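Local coordinates for protein AxyAgu115A (Amphibacillus xylanus NBRC 15112, PDB 6NPS) that acts as a family GH115 alpha-glucuronidase, probably hydrolysing glucuronic acid side groups from hemicelluloses such as arabinoglucuronoxylan, at residues A[799-804]-A[828-833]; A[928-933]-A[942-947]. The protein carries 3 engineered substitutions. All coordinates share one frame; numbering follows the deposited sequence.

Contact 1 of 2, residues A[799-804]-A[828-833]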
# COMPACT_ATOMS: atom_id res chain seq x y z
N GLU A 799 -25.07 23.75 -12.57
CA GLU A 799 -26.37 24.07 -13.13
C GLU A 799 -27.35 24.66 -12.10
O GLU A 799 -28.32 25.31 -12.49
CB GLU A 799 -26.92 22.80 -13.78
CG GLU A 799 -28.37 22.56 -13.66
CD GLU A 799 -28.79 21.16 -14.05
OE1 GLU A 799 -28.08 20.50 -14.85
OE2 GLU A 799 -29.87 20.73 -13.58
N HIS A 800 -27.07 24.53 -10.80
CA HIS A 800 -28.00 25.03 -9.76
C HIS A 800 -27.69 26.46 -9.31
O HIS A 800 -27.71 26.79 -8.11
CB HIS A 800 -28.02 24.06 -8.59
CG HIS A 800 -28.62 22.74 -8.96
ND1 HIS A 800 -28.13 21.54 -8.50
CD2 HIS A 800 -29.64 22.45 -9.79
CE1 HIS A 800 -28.84 20.55 -9.04
NE2 HIS A 800 -29.76 21.08 -9.82
N PHE A 801 -27.46 27.35 -10.27
CA PHE A 801 -27.38 28.77 -9.96
C PHE A 801 -28.76 29.33 -9.67
O PHE A 801 -29.77 28.83 -10.18
CB PHE A 801 -26.75 29.54 -11.11
CG PHE A 801 -27.33 29.22 -12.44
CD1 PHE A 801 -26.72 28.30 -13.26
CD2 PHE A 801 -28.47 29.86 -12.87
CE1 PHE A 801 -27.23 28.01 -14.51
CE2 PHE A 801 -29.01 29.56 -14.13
CZ PHE A 801 -28.36 28.64 -14.95
N ALA A 802 -28.79 30.38 -8.87
CA ALA A 802 -30.04 31.01 -8.49
C ALA A 802 -30.54 31.95 -9.57
O ALA A 802 -31.74 32.09 -9.77
CB ALA A 802 -29.88 31.78 -7.16
N THR A 803 -29.63 32.61 -10.29
CA THR A 803 -30.03 33.49 -11.37
C THR A 803 -28.84 33.66 -12.29
O THR A 803 -27.74 33.20 -11.99
CB THR A 803 -30.54 34.84 -10.85
OG1 THR A 803 -31.30 35.48 -11.88
CG2 THR A 803 -29.39 35.73 -10.41
N GLN A 804 -29.08 34.31 -13.43
CA GLN A 804 -28.04 34.51 -14.43
C GLN A 804 -28.37 35.77 -15.20
O GLN A 804 -29.53 36.18 -15.30
CB GLN A 804 -27.92 33.31 -15.36
CG GLN A 804 -28.97 33.17 -16.46
CD GLN A 804 -28.74 31.90 -17.29
OE1 GLN A 804 -27.70 31.76 -17.95
NE2 GLN A 804 -29.72 30.98 -17.27
N SER A 828 -23.75 17.88 -15.01
CA SER A 828 -23.76 18.68 -16.24
C SER A 828 -22.70 19.76 -16.07
O SER A 828 -21.90 19.73 -15.12
CB SER A 828 -25.15 19.28 -16.51
OG SER A 828 -25.48 20.26 -15.53
N ALA A 829 -22.70 20.72 -16.98
CA ALA A 829 -21.71 21.77 -16.91
C ALA A 829 -22.35 23.02 -17.48
O ALA A 829 -23.36 22.94 -18.18
CB ALA A 829 -20.43 21.43 -17.73
N ILE A 830 -21.76 24.16 -17.19
CA ILE A 830 -22.23 25.40 -17.78
C ILE A 830 -21.08 25.99 -18.58
O ILE A 830 -19.91 25.81 -18.22
CB ILE A 830 -22.77 26.41 -16.74
CG1 ILE A 830 -21.66 26.84 -15.77
CG2 ILE A 830 -23.97 25.84 -15.97
CD1 ILE A 830 -22.09 27.99 -14.87
N LYS A 831 -21.41 26.66 -19.68
CA LYS A 831 -20.41 27.22 -20.58
C LYS A 831 -21.03 28.45 -21.23
O LYS A 831 -22.22 28.46 -21.53
CB LYS A 831 -19.97 26.17 -21.62
CG LYS A 831 -18.92 26.70 -22.57
CD LYS A 831 -18.55 25.67 -23.64
CE LYS A 831 -17.51 26.24 -24.57
NZ LYS A 831 -17.10 25.28 -25.64
N ALA A 832 -20.22 29.48 -21.45
CA ALA A 832 -20.74 30.69 -22.07
C ALA A 832 -20.84 30.54 -23.58
O ALA A 832 -19.94 30.00 -24.22
CB ALA A 832 -19.86 31.90 -21.73
N PHE A 833 -21.93 31.04 -24.16
CA PHE A 833 -22.09 31.10 -25.62
C PHE A 833 -22.42 32.54 -26.02
O PHE A 833 -23.22 33.19 -25.33
CB PHE A 833 -23.22 30.18 -26.12
CG PHE A 833 -22.88 28.73 -26.03
CD1 PHE A 833 -22.47 28.02 -27.17
CD2 PHE A 833 -22.97 28.05 -24.82
CE1 PHE A 833 -22.14 26.66 -27.07
CE2 PHE A 833 -22.65 26.71 -24.73
CZ PHE A 833 -22.23 26.02 -25.85
O HOH W 1 -24.44 21.03 -13.26
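In the C-terminal domain, probably a beta-sandwich, Glu-799 and Ser-828 tie the loop that leads into strand 803-808 to strand 828-833. Ser-828 OG, set between its own backbone N and carbonyl carbon (chi1 67°), donates to Glu-799 OE1 at 2.7 Å. It comes in on the anti side of the carboxylate, 19° out of its plane. A water closes the ring: it donates to Ser-828 OG (2.6 Å) and accepts from Glu-799 N (2.9 Å), so Glu-799 is held through its carboxylate and, by way of the water, through its backbone N. Beside this direct and water-mediated bonding lies an apolar patch. Ile-830 CG2 packs 4.1 Å from Glu-799 CA and meets the edge of the Phe-801 ring, 4.2 Å from its CE1; Tyr-850 of strand 847-854 touches both of these side chains. Between Glu-799 and Phe-801, His-800 centres an inverse gamma turn, with a weak bond from Phe-801 N to Glu-799 O. With an alanine here instead of Glu-799, Ser-828 OG would probably be left without its carboxylate acceptor, and the hydroxyl set freer to turn. The buried hydroxyl of Ser-828 thus gives its proton to the carboxylate and accepts one from the water.

Contact 2 of 2, residues A[928-933]-A[942-947]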
# COMPACT_ATOMS: atom_id res chain seq x y z
N ASN A 928 -24.83 34.78 1.44
CA ASN A 928 -23.79 35.30 0.55
C ASN A 928 -24.22 35.10 -0.90
O ASN A 928 -25.00 34.19 -1.23
CB ASN A 928 -22.42 34.59 0.76
CG ASN A 928 -21.75 34.96 2.08
OD1 ASN A 928 -20.93 35.88 2.16
ND2 ASN A 928 -22.12 34.24 3.14
N LYS A 929 -23.68 35.94 -1.78
CA LYS A 929 -23.85 35.82 -3.23
C LYS A 929 -22.49 35.60 -3.88
O LYS A 929 -21.51 36.24 -3.49
CB LYS A 929 -24.46 37.08 -3.83
CG LYS A 929 -25.97 37.18 -3.79
CD LYS A 929 -26.42 38.65 -3.76
CE LYS A 929 -26.18 39.42 -5.09
NZ LYS A 929 -24.77 39.53 -5.60
N LEU A 930 -22.43 34.70 -4.86
CA LEU A 930 -21.23 34.45 -5.65
C LEU A 930 -21.58 34.57 -7.13
O LEU A 930 -22.45 33.83 -7.61
CB LEU A 930 -20.63 33.07 -5.35
CG LEU A 930 -19.62 32.56 -6.40
CD1 LEU A 930 -18.28 33.31 -6.31
CD2 LEU A 930 -19.39 31.02 -6.33
N ARG A 931 -20.94 35.49 -7.84
CA ARG A 931 -21.11 35.62 -9.28
C ARG A 931 -19.90 35.06 -9.98
O ARG A 931 -18.77 35.42 -9.63
CB ARG A 931 -21.33 37.07 -9.69
CG ARG A 931 -22.61 37.65 -9.20
CD ARG A 931 -22.83 39.10 -9.62
NE ARG A 931 -24.15 39.52 -9.18
CZ ARG A 931 -24.72 40.67 -9.47
NH1 ARG A 931 -24.08 41.56 -10.22
NH2 ARG A 931 -25.94 40.94 -9.02
N ILE A 932 -20.12 34.23 -10.99
CA ILE A 932 -19.05 33.76 -11.87
C ILE A 932 -19.28 34.35 -13.25
O ILE A 932 -20.34 34.15 -13.86
CB ILE A 932 -18.99 32.23 -11.91
CG1 ILE A 932 -18.92 31.70 -10.47
CG2 ILE A 932 -17.84 31.76 -12.79
CD1 ILE A 932 -18.75 30.24 -10.41
N TYR A 933 -18.29 35.09 -13.74
CA TYR A 933 -18.35 35.72 -15.06
C TYR A 933 -17.49 34.93 -16.03
O TYR A 933 -16.36 34.52 -15.71
CB TYR A 933 -17.83 37.16 -15.02
CG TYR A 933 -18.61 38.16 -14.23
CD1 TYR A 933 -18.48 38.24 -12.85
CD2 TYR A 933 -19.44 39.08 -14.86
CE1 TYR A 933 -19.19 39.20 -12.12
CE2 TYR A 933 -20.15 40.04 -14.14
CZ TYR A 933 -20.02 40.09 -12.77
OH TYR A 933 -20.71 41.04 -12.05
N GLU A 942 -18.31 22.49 -13.90
CA GLU A 942 -19.14 21.35 -13.52
C GLU A 942 -19.61 21.41 -12.08
O GLU A 942 -20.76 21.05 -11.82
CB GLU A 942 -18.38 20.02 -13.74
CG GLU A 942 -18.07 19.80 -15.24
CD GLU A 942 -17.21 18.57 -15.58
OE1 GLU A 942 -17.29 17.52 -14.89
OE2 GLU A 942 -16.45 18.66 -16.59
N LYS A 943 -18.76 21.83 -11.15
CA LYS A 943 -19.10 21.76 -9.73
C LYS A 943 -18.30 22.84 -9.01
O LYS A 943 -17.19 23.18 -9.43
CB LYS A 943 -18.80 20.35 -9.14
CG LYS A 943 -19.23 20.17 -7.65
CD LYS A 943 -18.71 18.85 -7.05
CE LYS A 943 -19.41 17.68 -7.63
NZ LYS A 943 -19.04 16.48 -6.86
N ILE A 944 -18.89 23.38 -7.95
CA ILE A 944 -18.23 24.34 -7.06
C ILE A 944 -18.29 23.76 -5.65
O ILE A 944 -19.36 23.35 -5.20
CB ILE A 944 -18.93 25.71 -7.08
CG1 ILE A 944 -19.13 26.20 -8.53
CG2 ILE A 944 -18.19 26.70 -6.22
CD1 ILE A 944 -20.15 27.34 -8.66
N VAL A 945 -17.17 23.81 -4.94
CA VAL A 945 -17.11 23.37 -3.55
C VAL A 945 -16.58 24.52 -2.71
O VAL A 945 -15.59 25.15 -3.10
CB VAL A 945 -16.24 22.12 -3.40
CG1 VAL A 945 -16.18 21.70 -1.95
CG2 VAL A 945 -16.79 21.00 -4.30
N ILE A 946 -17.21 24.78 -1.56
CA ILE A 946 -16.83 25.87 -0.67
C ILE A 946 -16.66 25.31 0.75
O ILE A 946 -17.54 24.60 1.24
CB ILE A 946 -17.88 27.01 -0.68
CG1 ILE A 946 -18.13 27.53 -2.12
CG2 ILE A 946 -17.46 28.16 0.26
CD1 ILE A 946 -19.43 28.44 -2.25
N TYR A 947 -15.56 25.66 1.40
CA TYR A 947 -15.28 25.10 2.72
C TYR A 947 -14.33 26.04 3.44
O TYR A 947 -13.65 26.84 2.79
CB TYR A 947 -14.68 23.68 2.63
CG TYR A 947 -13.49 23.53 1.71
CD1 TYR A 947 -13.66 23.25 0.36
CD2 TYR A 947 -12.18 23.67 2.19
CE1 TYR A 947 -12.57 23.09 -0.49
CE2 TYR A 947 -11.09 23.52 1.34
CZ TYR A 947 -11.29 23.22 0.01
OH TYR A 947 -10.22 23.08 -0.84
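Ile-932 and Ile-944 meet tip to tip, CD1 to CD1 at 3.7 Å, in the hydrophobic interior of a beta-sandwich, probably of the galactose-binding type. Leu-930 adds a looser touch from two residues back along the strand, its CD2 lying 4.4 Å from Ile-944 CD1, so that this one methyl is approached by both side chains. The backbones stay far apart, with 10.6 Å between the CA atoms of Ile-932 and Ile-944, and no hydrogen bond passes between them: these are strands of facing layers, joined by side chains alone. Both isoleucines carry CG1 anti to the carbonyl carbon and continue extended to CD1 (chi2 -175° in Ile-932, 164° in Ile-944), which spends their full length on bridging the gap. Further out, Phe-864 and Phe-939 touch Ile-932, and Leu-862 and Tyr-850 touch Ile-944. Backbone bonds of Leu-930 with Tyr-850 and of Ile-932 with Val-848 hold the first strand in place. On its outward side Arg-931 NE makes a salt bridge with Glu-849 OE1. Glu-942 and Lys-943 form a classic bulge opposite Tyr-865, and next to Ile-944 the Lys-943 chain runs the other way, its NZ hydrogen-bonded to Leu-958 O and Pro-960 O.

In the fold
From the N terminus, the chain passes through 799-804, runs out and back along strands 803-808 and 814-821, and returns at 828-833, where contact 1 closes a loop of 23 intervening residues. It then builds strands 847-854 and 858-866 and several more before contact 2 closes a much shorter connection, eight residues, between 928-933 and 942-947. The two are in series and neither nest nor cross. Their centres lie about 11 Å apart, and strand 828-833 pairs with 940-948, where Ala-829 CB packs 3.8 Å from Glu-942 CG. Strand 847-854, paired with both 803-808 and 926-934, joins their other halves. Lys-831 makes a salt bridge with Glu-433, tying its strand to helix 428-440.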